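Local coordinates for protein polyketide synthase/nonribosomal peptide synthetase hybrid RzxB (Pseudomonas fluorescens, PDB 5IL6) that probably dehydrates beta-hydroxyacyl intermediates on their carrier protein, as the dehydratase domain of a trans-AT polyketide synthase in rhizoxin assembly, at residues H14-R19 with S31-D36; W85-S90 with Q123-C128; H172-S177 with A190-A195; A216-E221 with Y261-A266. All blocks are in the same frame, centred on the assembly; numbering follows the deposited sequence.

Interaction 1. Residues H14-R19 with S31-D36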
loop_
_atom_site.group_PDB
_atom_site.type_symbol
_atom_site.label_atom_id
_atom_site.label_comp_id
_atom_site.label_asym_id
_atom_site.label_seq_id
_atom_site.Cartn_x
_atom_site.Cartn_y
_atom_site.Cartn_z
ATOM N N HIS A 14 -3.726 -3.786 -16.453
ATOM C CA HIS A 14 -2.789 -3.311 -15.452
ATOM C C HIS A 14 -2.203 -4.553 -14.794
ATOM O O HIS A 14 -2.909 -5.560 -14.664
ATOM C CB HIS A 14 -3.502 -2.415 -14.436
ATOM C CG HIS A 14 -2.586 -1.749 -13.459
ATOM N ND1 HIS A 14 -2.157 -2.366 -12.305
ATOM C CD2 HIS A 14 -2.034 -0.513 -13.453
ATOM C CE1 HIS A 14 -1.373 -1.542 -11.633
ATOM N NE2 HIS A 14 -1.283 -0.411 -12.307
ATOM N N PRO A 15 -0.932 -4.545 -14.385
ATOM C CA PRO A 15 -0.368 -5.760 -13.773
ATOM C C PRO A 15 -1.176 -6.296 -12.602
ATOM O O PRO A 15 -1.144 -7.508 -12.344
ATOM C CB PRO A 15 1.031 -5.311 -13.334
ATOM C CG PRO A 15 1.371 -4.172 -14.223
ATOM C CD PRO A 15 0.084 -3.498 -14.594
ATOM N N LEU A 16 -1.902 -5.438 -11.885
ATOM C CA LEU A 16 -2.709 -5.855 -10.746
ATOM C C LEU A 16 -4.206 -5.752 -10.999
ATOM O O LEU A 16 -4.996 -6.028 -10.087
ATOM C CB LEU A 16 -2.356 -5.019 -9.509
ATOM C CG LEU A 16 -0.995 -5.251 -8.847
ATOM C CD1 LEU A 16 -0.849 -4.329 -7.645
ATOM C CD2 LEU A 16 -0.809 -6.704 -8.436
ATOM N N LEU A 17 -4.621 -5.373 -12.205
ATOM C CA LEU A 17 -6.039 -5.265 -12.560
ATOM C C LEU A 17 -6.153 -5.887 -13.949
ATOM O O LEU A 17 -5.955 -5.214 -14.964
ATOM C CB LEU A 17 -6.521 -3.820 -12.531
ATOM C CG LEU A 17 -8.037 -3.631 -12.512
ATOM C CD1 LEU A 17 -8.565 -3.846 -11.104
ATOM C CD2 LEU A 17 -8.411 -2.253 -13.028
ATOM N N HIS A 18 -6.455 -7.184 -13.983
ATOM C CA HIS A 18 -6.266 -7.964 -15.201
ATOM C C HIS A 18 -7.374 -7.736 -16.220
ATOM O O HIS A 18 -7.091 -7.521 -17.404
ATOM C CB HIS A 18 -6.163 -9.449 -14.852
ATOM C CG HIS A 18 -4.990 -9.783 -13.983
ATOM N ND1 HIS A 18 -4.841 -11.007 -13.368
ATOM C CD2 HIS A 18 -3.904 -9.052 -13.634
ATOM C CE1 HIS A 18 -3.716 -11.016 -12.676
ATOM N NE2 HIS A 18 -3.129 -9.842 -12.821
ATOM N N ARG A 19 -8.635 -7.797 -15.796
ATOM C CA ARG A 19 -9.737 -7.897 -16.740
ATOM C C ARG A 19 -10.929 -7.066 -16.290
ATOM O O ARG A 19 -11.222 -6.954 -15.097
ATOM C CB ARG A 19 -10.157 -9.359 -16.925
ATOM C CG ARG A 19 -9.137 -10.182 -17.697
ATOM C CD ARG A 19 -8.962 -11.575 -17.115
ATOM N NE ARG A 19 -7.871 -12.294 -17.779
ATOM C CZ ARG A 19 -6.750 -12.713 -17.193
ATOM N NH1 ARG A 19 -6.531 -12.517 -15.898
ATOM N NH2 ARG A 19 -5.836 -13.352 -17.913
ATOM N N SER A 31 -8.926 -9.888 -11.260
ATOM C CA SER A 31 -7.557 -10.355 -11.411
ATOM C C SER A 31 -7.452 -11.761 -10.837
ATOM O O SER A 31 -8.015 -12.052 -9.777
ATOM C CB SER A 31 -6.566 -9.424 -10.707
ATOM O OG SER A 31 -6.781 -8.077 -11.087
ATOM N N ARG A 32 -6.747 -12.635 -11.550
ATOM C CA ARG A 32 -6.513 -14.002 -11.101
ATOM C C ARG A 32 -5.021 -14.182 -10.874
ATOM O O ARG A 32 -4.224 -14.030 -11.807
ATOM C CB ARG A 32 -7.030 -15.023 -12.116
ATOM C CG ARG A 32 -6.893 -16.466 -11.635
ATOM C CD ARG A 32 -7.596 -17.460 -12.547
ATOM N NE ARG A 32 -9.010 -17.134 -12.737
ATOM C CZ ARG A 32 -9.510 -16.490 -13.790
ATOM N NH1 ARG A 32 -8.722 -16.088 -14.778
ATOM N NH2 ARG A 32 -10.813 -16.247 -13.857
ATOM N N PHE A 33 -4.648 -14.501 -9.641
ATOM C CA PHE A 33 -3.256 -14.675 -9.260
ATOM C C PHE A 33 -2.939 -16.155 -9.091
ATOM O O PHE A 33 -3.786 -16.943 -8.664
ATOM C CB PHE A 33 -2.950 -13.931 -7.957
ATOM C CG PHE A 33 -3.257 -12.461 -8.013
ATOM C CD1 PHE A 33 -2.368 -11.577 -8.596
ATOM C CD2 PHE A 33 -4.437 -11.967 -7.482
ATOM C CE1 PHE A 33 -2.648 -10.223 -8.650
ATOM C CE2 PHE A 33 -4.724 -10.615 -7.533
ATOM C CZ PHE A 33 -3.828 -9.742 -8.116
ATOM N N SER A 34 -1.702 -16.522 -9.430
ATOM C CA SER A 34 -1.225 -17.884 -9.237
ATOM C C SER A 34 -0.598 -18.104 -7.869
ATOM O O SER A 34 -0.505 -19.256 -7.423
ATOM C CB SER A 34 -0.194 -18.239 -10.315
ATOM O OG SER A 34 0.934 -17.385 -10.235
ATOM N N GLY A 35 -0.178 -17.037 -7.193
ATOM C CA GLY A 35 0.580 -17.128 -5.969
ATOM C C GLY A 35 2.077 -16.966 -6.150
ATOM O O GLY A 35 2.783 -16.725 -5.164
ATOM N N ASP A 36 2.575 -17.095 -7.383
ATOM C CA ASP A 36 3.983 -16.860 -7.681
ATOM C C ASP A 36 4.319 -15.385 -7.862
ATOM O O ASP A 36 5.505 -15.043 -7.923
ATOM C CB ASP A 36 4.390 -17.623 -8.944
ATOM C CG ASP A 36 4.196 -19.120 -8.809
ATOM O OD1 ASP A 36 4.339 -19.640 -7.682
ATOM O OD2 ASP A 36 3.907 -19.778 -9.830
#
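H18 lays one face of its imidazole on S31, whose CB stands 3.6 Å from the centroid of the H18 ring and 14° off the ring normal, a CH-pi contact. From that CB the hydroxyl turns back toward the 14-19 backbone. With OG of S31 anti to its own carbonyl carbon (chi1 -51°), the oxygen is gripped twice: it accepts the backbone N-H of H18, N to OG 3.0 Å, and donates to the carbonyl of L16, OG to O 2.9 Å, approaching from above the carbonyl plane. Together these bonds satisfy a buried hydroxyl and hold its rotation.

Beyond the serine, the H18 ring lies oblique to that of F33, centroids 5.3 Å apart, and H12 stacks on H18. The far nitrogen, NE2 of H18, reaches back in a weak bond to O of P15. L16 crosses F33 at about a right angle, CD2 of L16 meeting CE1 of F33 at 4.0 Å, while V39 and V58 also touch the leucine. Toward the surface the like-charged guanidinium groups of R19 and R32 come near one another, R32 being paired with E98 and R19 poorly ordered.

A type I turn from H14 to L17 leads into the hairpin of strands 19-20 and 27-32, at the edge of the first half of a double hotdog fold, as in other polyketide synthase dehydratases.

Interaction 2. Residues W85-S90 with Q123-C128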
loop_
_atom_site.group_PDB
_atom_site.type_symbol
_atom_site.label_atom_id
_atom_site.label_comp_id
_atom_site.label_asym_id
_atom_site.label_seq_id
_atom_site.Cartn_x
_atom_site.Cartn_y
_atom_site.Cartn_z
ATOM N N TRP A 85 -8.701 -2.379 5.522
ATOM C CA TRP A 85 -8.338 -3.741 5.166
ATOM C C TRP A 85 -9.032 -4.686 6.131
ATOM O O TRP A 85 -8.978 -4.485 7.348
ATOM C CB TRP A 85 -6.826 -3.960 5.232
ATOM C CG TRP A 85 -6.036 -3.308 4.144
ATOM C CD1 TRP A 85 -5.838 -3.781 2.880
ATOM C CD2 TRP A 85 -5.310 -2.076 4.230
ATOM N NE1 TRP A 85 -5.040 -2.916 2.171
ATOM C CE2 TRP A 85 -4.702 -1.861 2.978
ATOM C CE3 TRP A 85 -5.118 -1.133 5.245
ATOM C CZ2 TRP A 85 -3.919 -0.740 2.711
ATOM C CZ3 TRP A 85 -4.340 -0.021 4.977
ATOM C CH2 TRP A 85 -3.750 0.166 3.721
ATOM N N ARG A 86 -9.690 -5.704 5.590
ATOM C CA ARG A 86 -10.347 -6.693 6.428
ATOM C C ARG A 86 -9.476 -7.941 6.494
ATOM O O ARG A 86 -8.428 -7.938 7.146
ATOM C CB ARG A 86 -11.747 -7.002 5.891
ATOM C CG ARG A 86 -12.608 -5.778 5.681
ATOM C CD ARG A 86 -13.233 -5.301 6.973
ATOM N NE ARG A 86 -14.049 -4.106 6.748
ATOM C CZ ARG A 86 -13.956 -2.963 7.426
ATOM N NH1 ARG A 86 -13.089 -2.823 8.423
ATOM N NH2 ARG A 86 -14.759 -1.954 7.113
ATOM N N GLN A 87 -9.888 -8.998 5.815
ATOM C CA GLN A 87 -9.140 -10.239 5.871
ATOM C C GLN A 87 -7.990 -10.195 4.869
ATOM O O GLN A 87 -8.112 -9.580 3.811
ATOM C CB GLN A 87 -10.047 -11.421 5.552
ATOM C CG GLN A 87 -11.503 -11.187 5.885
ATOM C CD GLN A 87 -12.271 -12.477 6.052
ATOM O OE1 GLN A 87 -12.010 -13.467 5.371
ATOM N NE2 GLN A 87 -13.227 -12.473 6.972
ATOM N N PRO A 88 -6.870 -10.843 5.167
ATOM C CA PRO A 88 -5.813 -10.953 4.163
ATOM C C PRO A 88 -6.255 -11.879 3.041
ATOM O O PRO A 88 -7.081 -12.775 3.234
ATOM C CB PRO A 88 -4.631 -11.542 4.947
ATOM C CG PRO A 88 -5.046 -11.490 6.397
ATOM C CD PRO A 88 -6.530 -11.598 6.378
ATOM N N PHE A 89 -5.703 -11.650 1.855
ATOM C CA PHE A 89 -6.031 -12.455 0.688
ATOM C C PHE A 89 -4.871 -13.389 0.370
ATOM O O PHE A 89 -3.728 -12.941 0.215
ATOM C CB PHE A 89 -6.343 -11.585 -0.529
ATOM C CG PHE A 89 -6.537 -12.381 -1.789
ATOM C CD1 PHE A 89 -7.745 -13.006 -2.047
ATOM C CD2 PHE A 89 -5.505 -12.523 -2.703
ATOM C CE1 PHE A 89 -7.925 -13.750 -3.202
ATOM C CE2 PHE A 89 -5.677 -13.265 -3.857
ATOM C CZ PHE A 89 -6.889 -13.878 -4.108
ATOM N N SER A 90 -5.172 -14.680 0.281
ATOM C CA SER A 90 -4.232 -15.679 -0.199
ATOM C C SER A 90 -4.900 -16.495 -1.293
ATOM O O SER A 90 -6.126 -16.645 -1.320
ATOM C CB SER A 90 -3.754 -16.609 0.929
ATOM O OG SER A 90 -2.974 -15.903 1.880
ATOM N N GLN A 123 -19.086 -18.349 0.006
ATOM C CA GLN A 123 -19.425 -17.105 0.675
ATOM C C GLN A 123 -18.490 -16.005 0.186
ATOM O O GLN A 123 -17.274 -16.205 0.113
ATOM C CB GLN A 123 -19.299 -17.270 2.191
ATOM C CG GLN A 123 -20.203 -18.347 2.781
ATOM C CD GLN A 123 -21.677 -18.016 2.677
ATOM O OE1 GLN A 123 -22.314 -18.277 1.658
ATOM N NE2 GLN A 123 -22.236 -17.466 3.749
ATOM N N LEU A 124 -19.059 -14.852 -0.152
ATOM C CA LEU A 124 -18.248 -13.714 -0.558
ATOM C C LEU A 124 -17.547 -13.126 0.659
ATOM O O LEU A 124 -18.176 -12.883 1.694
ATOM C CB LEU A 124 -19.123 -12.663 -1.242
ATOM C CG LEU A 124 -18.473 -11.355 -1.707
ATOM C CD1 LEU A 124 -19.299 -10.755 -2.835
ATOM C CD2 LEU A 124 -18.338 -10.337 -0.577
ATOM N N GLN A 125 -16.242 -12.896 0.535
ATOM C CA GLN A 125 -15.435 -12.328 1.608
ATOM C C GLN A 125 -14.945 -10.952 1.180
ATOM O O GLN A 125 -14.275 -10.824 0.149
ATOM C CB GLN A 125 -14.244 -13.230 1.937
ATOM C CG GLN A 125 -14.607 -14.668 2.273
ATOM C CD GLN A 125 -15.044 -14.840 3.713
ATOM O OE1 GLN A 125 -16.190 -15.196 3.988
ATOM N NE2 GLN A 125 -14.126 -14.596 4.642
ATOM N N LEU A 126 -15.259 -9.933 1.976
ATOM C CA LEU A 126 -14.791 -8.582 1.695
ATOM C C LEU A 126 -13.378 -8.427 2.245
ATOM O O LEU A 126 -13.143 -8.635 3.440
ATOM C CB LEU A 126 -15.737 -7.552 2.309
ATOM C CG LEU A 126 -15.397 -6.078 2.065
ATOM C CD1 LEU A 126 -15.537 -5.727 0.593
ATOM C CD2 LEU A 126 -16.281 -5.176 2.913
ATOM N N HIS A 127 -12.439 -8.063 1.374
ATOM C CA HIS A 127 -11.041 -7.915 1.761
ATOM C C HIS A 127 -10.619 -6.467 1.937
ATOM O O HIS A 127 -9.749 -6.185 2.767
ATOM C CB HIS A 127 -10.132 -8.576 0.719
ATOM C CG HIS A 127 -10.180 -10.071 0.739
ATOM N ND1 HIS A 127 -9.515 -10.823 1.685
ATOM C CD2 HIS A 127 -10.813 -10.956 -0.068
ATOM C CE1 HIS A 127 -9.736 -12.106 1.458
ATOM N NE2 HIS A 127 -10.521 -12.214 0.402
ATOM N N CYS A 128 -11.210 -5.546 1.184
ATOM C CA CYS A 128 -10.840 -4.143 1.257
ATOM C C CYS A 128 -12.026 -3.303 0.814
ATOM O O CYS A 128 -12.761 -3.683 -0.100
ATOM C CB CYS A 128 -9.614 -3.839 0.385
ATOM S SG CYS A 128 -9.036 -2.118 0.475
#
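H127 and F89 come together through different first torsions: CG of H127 is anti to its carbonyl carbon (chi1 -72°), whereas CG of F89 is anti to its backbone N (chi1 174°). The result is a T-shaped pair in which the edge of F89 points at the face of H127, ring centroids 5.5 Å apart. ND1 of H127 then donates almost straight to O of Q87, 2.8 Å away at 171°; the acceptor lies in the imidazole plane, which fixes the ring's rotation and satisfies this buried N-H. Backbone pairing carries on beside it, N of R86 bonding O of H127 at 2.9 Å. One residue further, W85 and C128 form a non-hydrogen-bonded antiparallel pair, with SG of C128 obliquely placed 4.7 Å from the centroid of the five-membered ring of W85. M56 of helix 53-67 touches W85, F89 and C128. H127 and C128 both face I115, the classic beta bulge, here in strand 124-135 of the hotdog fold, packed against helix 53-67.

Interaction 3. Residues H172-S177 with A190-A195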
loop_
_atom_site.group_PDB
_atom_site.type_symbol
_atom_site.label_atom_id
_atom_site.label_comp_id
_atom_site.label_asym_id
_atom_site.label_seq_id
_atom_site.Cartn_x
_atom_site.Cartn_y
_atom_site.Cartn_z
ATOM N N HIS A 172 10.573 -7.349 -2.187
ATOM C CA HIS A 172 9.854 -6.512 -1.231
ATOM C C HIS A 172 10.717 -6.125 -0.034
ATOM O O HIS A 172 10.191 -5.576 0.941
ATOM C CB HIS A 172 8.576 -7.219 -0.764
ATOM C CG HIS A 172 7.436 -7.086 -1.726
ATOM N ND1 HIS A 172 6.285 -6.395 -1.420
ATOM C CD2 HIS A 172 7.272 -7.551 -2.987
ATOM C CE1 HIS A 172 5.460 -6.438 -2.452
ATOM N NE2 HIS A 172 6.034 -7.135 -3.416
ATOM N N ARG A 173 12.015 -6.404 -0.074
ATOM C CA ARG A 173 12.954 -5.904 0.935
ATOM C C ARG A 173 13.668 -4.663 0.410
ATOM O O ARG A 173 14.882 -4.640 0.223
ATOM C CB ARG A 173 13.955 -6.986 1.323
ATOM C CG ARG A 173 13.395 -8.088 2.193
ATOM C CD ARG A 173 14.430 -9.177 2.403
ATOM N NE ARG A 173 15.593 -8.680 3.137
ATOM C CZ ARG A 173 15.795 -8.819 4.444
ATOM N NH1 ARG A 173 14.914 -9.450 5.210
ATOM N NH2 ARG A 173 16.897 -8.320 4.991
ATOM N N ARG A 174 12.884 -3.614 0.177
ATOM C CA ARG A 174 13.350 -2.447 -0.555
ATOM C C ARG A 174 13.758 -1.296 0.354
ATOM O O ARG A 174 14.055 -0.208 -0.146
ATOM C CB ARG A 174 12.268 -1.986 -1.530
ATOM C CG ARG A 174 11.762 -3.092 -2.443
ATOM C CD ARG A 174 12.746 -3.452 -3.532
ATOM N NE ARG A 174 13.834 -4.321 -3.080
ATOM C CZ ARG A 174 15.130 -4.102 -3.300
ATOM N NH1 ARG A 174 15.545 -3.032 -3.972
ATOM N NH2 ARG A 174 16.027 -4.975 -2.859
ATOM N N LEU A 175 13.768 -1.498 1.670
ATOM C CA LEU A 175 14.307 -0.490 2.577
ATOM C C LEU A 175 15.821 -0.458 2.424
ATOM O O LEU A 175 16.509 -1.424 2.770
ATOM C CB LEU A 175 13.917 -0.800 4.020
ATOM C CG LEU A 175 12.507 -0.427 4.489
ATOM C CD1 LEU A 175 12.343 -0.769 5.962
ATOM C CD2 LEU A 175 12.177 1.043 4.245
ATOM N N LEU A 176 16.346 0.652 1.911
ATOM C CA LEU A 176 17.778 0.801 1.686
ATOM C C LEU A 176 18.479 1.530 2.823
ATOM O O LEU A 176 19.629 1.211 3.140
ATOM C CB LEU A 176 18.026 1.543 0.368
ATOM C CG LEU A 176 17.463 0.854 -0.882
ATOM C CD1 LEU A 176 17.744 1.682 -2.125
ATOM C CD2 LEU A 176 18.020 -0.555 -1.044
ATOM N N SER A 177 17.821 2.509 3.436
ATOM C CA SER A 177 18.394 3.204 4.579
ATOM C C SER A 177 17.270 3.832 5.389
ATOM O O SER A 177 16.181 4.100 4.874
ATOM C CB SER A 177 19.406 4.267 4.140
ATOM O OG SER A 177 18.776 5.293 3.393
ATOM N N ALA A 190 13.940 1.772 -3.173
ATOM C CA ALA A 190 14.065 1.675 -4.620
ATOM C C ALA A 190 13.799 0.238 -5.036
ATOM O O ALA A 190 14.105 -0.701 -4.297
ATOM C CB ALA A 190 15.448 2.125 -5.104
ATOM N N LEU A 191 13.264 0.078 -6.245
ATOM C CA LEU A 191 12.991 -1.248 -6.781
ATOM C C LEU A 191 14.281 -2.024 -7.015
ATOM O O LEU A 191 15.331 -1.456 -7.332
ATOM C CB LEU A 191 12.212 -1.149 -8.095
ATOM C CG LEU A 191 10.797 -0.577 -8.042
ATOM C CD1 LEU A 191 10.255 -0.393 -9.451
ATOM C CD2 LEU A 191 9.888 -1.490 -7.237
ATOM N N GLN A 192 14.190 -3.344 -6.837
ATOM C CA GLN A 192 15.326 -4.212 -7.126
ATOM C C GLN A 192 15.664 -4.188 -8.612
ATOM O O GLN A 192 16.841 -4.198 -8.990
ATOM C CB GLN A 192 15.014 -5.637 -6.669
ATOM C CG GLN A 192 16.183 -6.600 -6.765
ATOM C CD GLN A 192 15.786 -8.024 -6.432
ATOM O OE1 GLN A 192 14.640 -8.427 -6.635
ATOM N NE2 GLN A 192 16.733 -8.795 -5.910
ATOM N N ASP A 193 14.645 -4.161 -9.467
ATOM C CA ASP A 193 14.822 -3.998 -10.909
ATOM C C ASP A 193 14.056 -2.750 -11.322
ATOM O O ASP A 193 12.818 -2.792 -11.439
ATOM C CB ASP A 193 14.323 -5.223 -11.675
ATOM C CG ASP A 193 14.504 -5.087 -13.176
ATOM O OD1 ASP A 193 14.986 -4.026 -13.627
ATOM O OD2 ASP A 193 14.182 -6.049 -13.903
ATOM N N PRO A 194 14.728 -1.619 -11.548
ATOM C CA PRO A 194 13.991 -0.396 -11.902
ATOM C C PRO A 194 13.074 -0.559 -13.101
ATOM O O PRO A 194 12.004 0.064 -13.144
ATOM C CB PRO A 194 15.110 0.614 -12.189
ATOM C CG PRO A 194 16.288 0.111 -11.439
ATOM C CD PRO A 194 16.177 -1.381 -11.429
ATOM N N ALA A 195 13.461 -1.377 -14.082
ATOM C CA ALA A 195 12.646 -1.538 -15.281
ATOM C C ALA A 195 11.240 -2.016 -14.949
ATOM O O ALA A 195 10.295 -1.722 -15.689
ATOM C CB ALA A 195 13.317 -2.512 -16.248
#
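R174 reaches across to A190 and Q192 beside a classic beta bulge, in which L176 and S177 both face R188 on the neighbouring antiparallel strand of the second hotdog unit. CB of R174 starts 3.6 Å from O of A190, and the chain then curls round that carbonyl, bent at chi2 (-74°) and again at chi3 (79°), so that CD of R174 is 3.2 Å from the same oxygen. NE turns elsewhere, to the carbonyl of A170. At CZ the flat group passes beneath Q192, whose CB lies 3.7 Å from CZ of R174, over the centre of one face. NH1 completes the path by donating to O of A190, 2.8 Å away at 151°, the oxygen lying near the guanidinium edge. A methionine in place of R174 would probably leave the carbonyls of A190 and A170 without their N-H donors and Q192 without its flat seat. Alongside, CD1 of L176 packs 3.8 Å from CB of A190 and 3.9 Å from N of A190, a buried N-H that has no polar partner.

Interaction 4. Residues A216-E221 with Y261-A266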
loop_
_atom_site.group_PDB
_atom_site.type_symbol
_atom_site.label_atom_id
_atom_site.label_comp_id
_atom_site.label_asym_id
_atom_site.label_seq_id
_atom_site.Cartn_x
_atom_site.Cartn_y
_atom_site.Cartn_z
ATOM N N ALA A 216 11.019 1.907 11.828
ATOM C CA ALA A 216 12.072 2.760 12.366
ATOM C C ALA A 216 11.625 3.423 13.661
ATOM O O ALA A 216 12.431 3.635 14.575
ATOM C CB ALA A 216 12.468 3.821 11.338
ATOM N N LEU A 217 10.344 3.766 13.752
ATOM C CA LEU A 217 9.796 4.459 14.908
ATOM C C LEU A 217 9.303 3.521 16.004
ATOM O O LEU A 217 8.892 4.002 17.066
ATOM C CB LEU A 217 8.651 5.373 14.458
ATOM C CG LEU A 217 9.049 6.473 13.466
ATOM C CD1 LEU A 217 7.832 7.244 12.985
ATOM C CD2 LEU A 217 10.058 7.429 14.092
ATOM N N LEU A 218 9.337 2.204 15.786
ATOM C CA LEU A 218 8.766 1.251 16.729
ATOM C C LEU A 218 9.767 0.277 17.336
ATOM O O LEU A 218 9.391 -0.466 18.250
ATOM C CB LEU A 218 7.651 0.439 16.050
ATOM C CG LEU A 218 6.466 1.232 15.493
ATOM C CD1 LEU A 218 5.492 0.300 14.798
ATOM C CD2 LEU A 218 5.762 2.000 16.603
ATOM N N LEU A 219 11.021 0.261 16.879
ATOM C CA LEU A 219 11.972 -0.725 17.384
ATOM C C LEU A 219 12.077 -0.672 18.904
ATOM O O LEU A 219 12.097 -1.715 19.568
ATOM C CB LEU A 219 13.347 -0.505 16.750
ATOM C CG LEU A 219 13.521 -0.976 15.304
ATOM C CD1 LEU A 219 14.857 -0.503 14.753
ATOM C CD2 LEU A 219 13.399 -2.491 15.191
ATOM N N ASP A 220 12.140 0.532 19.476
ATOM C CA ASP A 220 12.295 0.656 20.923
ATOM C C ASP A 220 11.003 0.312 21.657
ATOM O O ASP A 220 11.039 -0.309 22.725
ATOM C CB ASP A 220 12.769 2.064 21.280
ATOM C CG ASP A 220 14.224 2.292 20.920
ATOM O OD1 ASP A 220 15.043 1.373 21.138
ATOM O OD2 ASP A 220 14.551 3.388 20.416
ATOM N N GLU A 221 9.851 0.707 21.111
ATOM C CA GLU A 221 8.589 0.443 21.798
ATOM C C GLU A 221 8.288 -1.049 21.839
ATOM O O GLU A 221 7.946 -1.595 22.894
ATOM C CB GLU A 221 7.435 1.184 21.119
ATOM C CG GLU A 221 7.440 2.690 21.302
ATOM C CD GLU A 221 6.058 3.295 21.141
ATOM O OE1 GLU A 221 5.058 2.555 21.263
ATOM O OE2 GLU A 221 5.971 4.517 20.890
ATOM N N TYR A 261 -1.270 1.645 16.289
ATOM C CA TYR A 261 -0.242 2.608 15.919
ATOM C C TYR A 261 -0.677 3.322 14.649
ATOM O O TYR A 261 -1.262 2.706 13.754
ATOM C CB TYR A 261 1.109 1.917 15.702
ATOM C CG TYR A 261 1.579 1.131 16.904
ATOM C CD1 TYR A 261 1.134 -0.166 17.124
ATOM C CD2 TYR A 261 2.463 1.685 17.818
ATOM C CE1 TYR A 261 1.556 -0.888 18.222
ATOM C CE2 TYR A 261 2.893 0.970 18.920
ATOM C CZ TYR A 261 2.437 -0.317 19.115
ATOM O OH TYR A 261 2.860 -1.034 20.209
ATOM N N CYS A 262 -0.386 4.619 14.569
ATOM C CA CYS A 262 -0.827 5.446 13.454
ATOM C C CYS A 262 0.322 6.319 12.967
ATOM O O CYS A 262 1.123 6.810 13.768
ATOM C CB CYS A 262 -2.017 6.324 13.859
ATOM S SG CYS A 262 -2.796 7.187 12.481
ATOM N N PHE A 263 0.394 6.508 11.649
ATOM C CA PHE A 263 1.478 7.258 11.028
ATOM C C PHE A 263 0.947 8.055 9.847
ATOM O O PHE A 263 -0.054 7.687 9.227
ATOM C CB PHE A 263 2.600 6.334 10.530
ATOM C CG PHE A 263 3.149 5.416 11.584
ATOM C CD1 PHE A 263 2.564 4.184 11.818
ATOM C CD2 PHE A 263 4.254 5.783 12.333
ATOM C CE1 PHE A 263 3.066 3.337 12.786
ATOM C CE2 PHE A 263 4.761 4.937 13.301
ATOM C CZ PHE A 263 4.165 3.713 13.527
ATOM N N ASP A 264 1.634 9.152 9.538
ATOM C CA ASP A 264 1.484 9.843 8.266
ATOM C C ASP A 264 2.766 9.671 7.462
ATOM O O ASP A 264 3.871 9.733 8.014
ATOM C CB ASP A 264 1.185 11.332 8.460
ATOM C CG ASP A 264 -0.022 11.579 9.345
ATOM O OD1 ASP A 264 -1.110 11.053 9.031
ATOM O OD2 ASP A 264 0.114 12.311 10.348
ATOM N N LEU A 265 2.618 9.450 6.157
ATOM C CA LEU A 265 3.754 9.234 5.276
ATOM C C LEU A 265 3.626 10.128 4.052
ATOM O O LEU A 265 2.520 10.464 3.618
ATOM C CB LEU A 265 3.865 7.766 4.818
ATOM C CG LEU A 265 4.105 6.695 5.886
ATOM C CD1 LEU A 265 2.818 6.330 6.614
ATOM C CD2 LEU A 265 4.738 5.457 5.261
ATOM N N ALA A 266 4.773 10.510 3.502
ATOM C CA ALA A 266 4.822 11.255 2.252
ATOM C C ALA A 266 5.966 10.701 1.421
ATOM O O ALA A 266 7.073 10.509 1.933
ATOM C CB ALA A 266 5.011 12.756 2.497
#
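L218 pushes its forked end into the hollow between Y261 and F263, two residues whose side chains leave the same side of the strand. CD2 of L218 makes the closest approach, 3.5 Å from CD2 of Y261 and 3.9 Å from CZ of F263; it meets the phenyl ring at the edge and the tyrosine ring obliquely. The fit is reciprocal. F263 projects from the strand with CG anti to its carbonyl carbon (chi1 -54°), sending its outer rim into the notch between the two leucines. CZ of F263 takes L218, and CE2 of F263 takes CD1 of L217 at 3.9 Å, L217 sliding past the ring in the opposite direction. At the outer border, OE1 of E221 lies in the plane of the Y261 ring, 3.6 Å from CE2 of Y261, though this glutamate is poorly ordered and its carboxylate pairs with R253.

V214 and R253 also touch F263, while I251 touches L217, so strand 246-254 helps to line the hollow. An alanine at F263 would probably open a gap between the two leucines and the strand and deprive both leucines of the ring rim on which they rest. No hydrogen bond joins the two segments. The loop after helix 204-212 is therefore held against the strand of the second hotdog unit by complementary apolar shape; the one charged group in the contact is E221 at its outer border, whose partner R253 also lies along the rings.

How the interactions relate
The four contacts divide between the two halves of the double hotdog. Interactions 1 and 2 belong to the first and touch directly, CD2 of F33 lying 4.0 Å from CE2 of F89; both also meet helix 53-67, through L16 on V58 and F89 on M56. Interactions 3 and 4 share the second half without touching, their nearest atoms about 7 Å apart. Interactions 1 and 4, on opposite sides of the chain's centre, have centres about 31 Å apart. Near interaction 3, ND1 of H172 makes a weak hydrogen bond to D208 and its backbone O accepts from Q212, two residues spaced as in the DxxxQ motif of dehydratase domains, so that contact probably lies beside the active site.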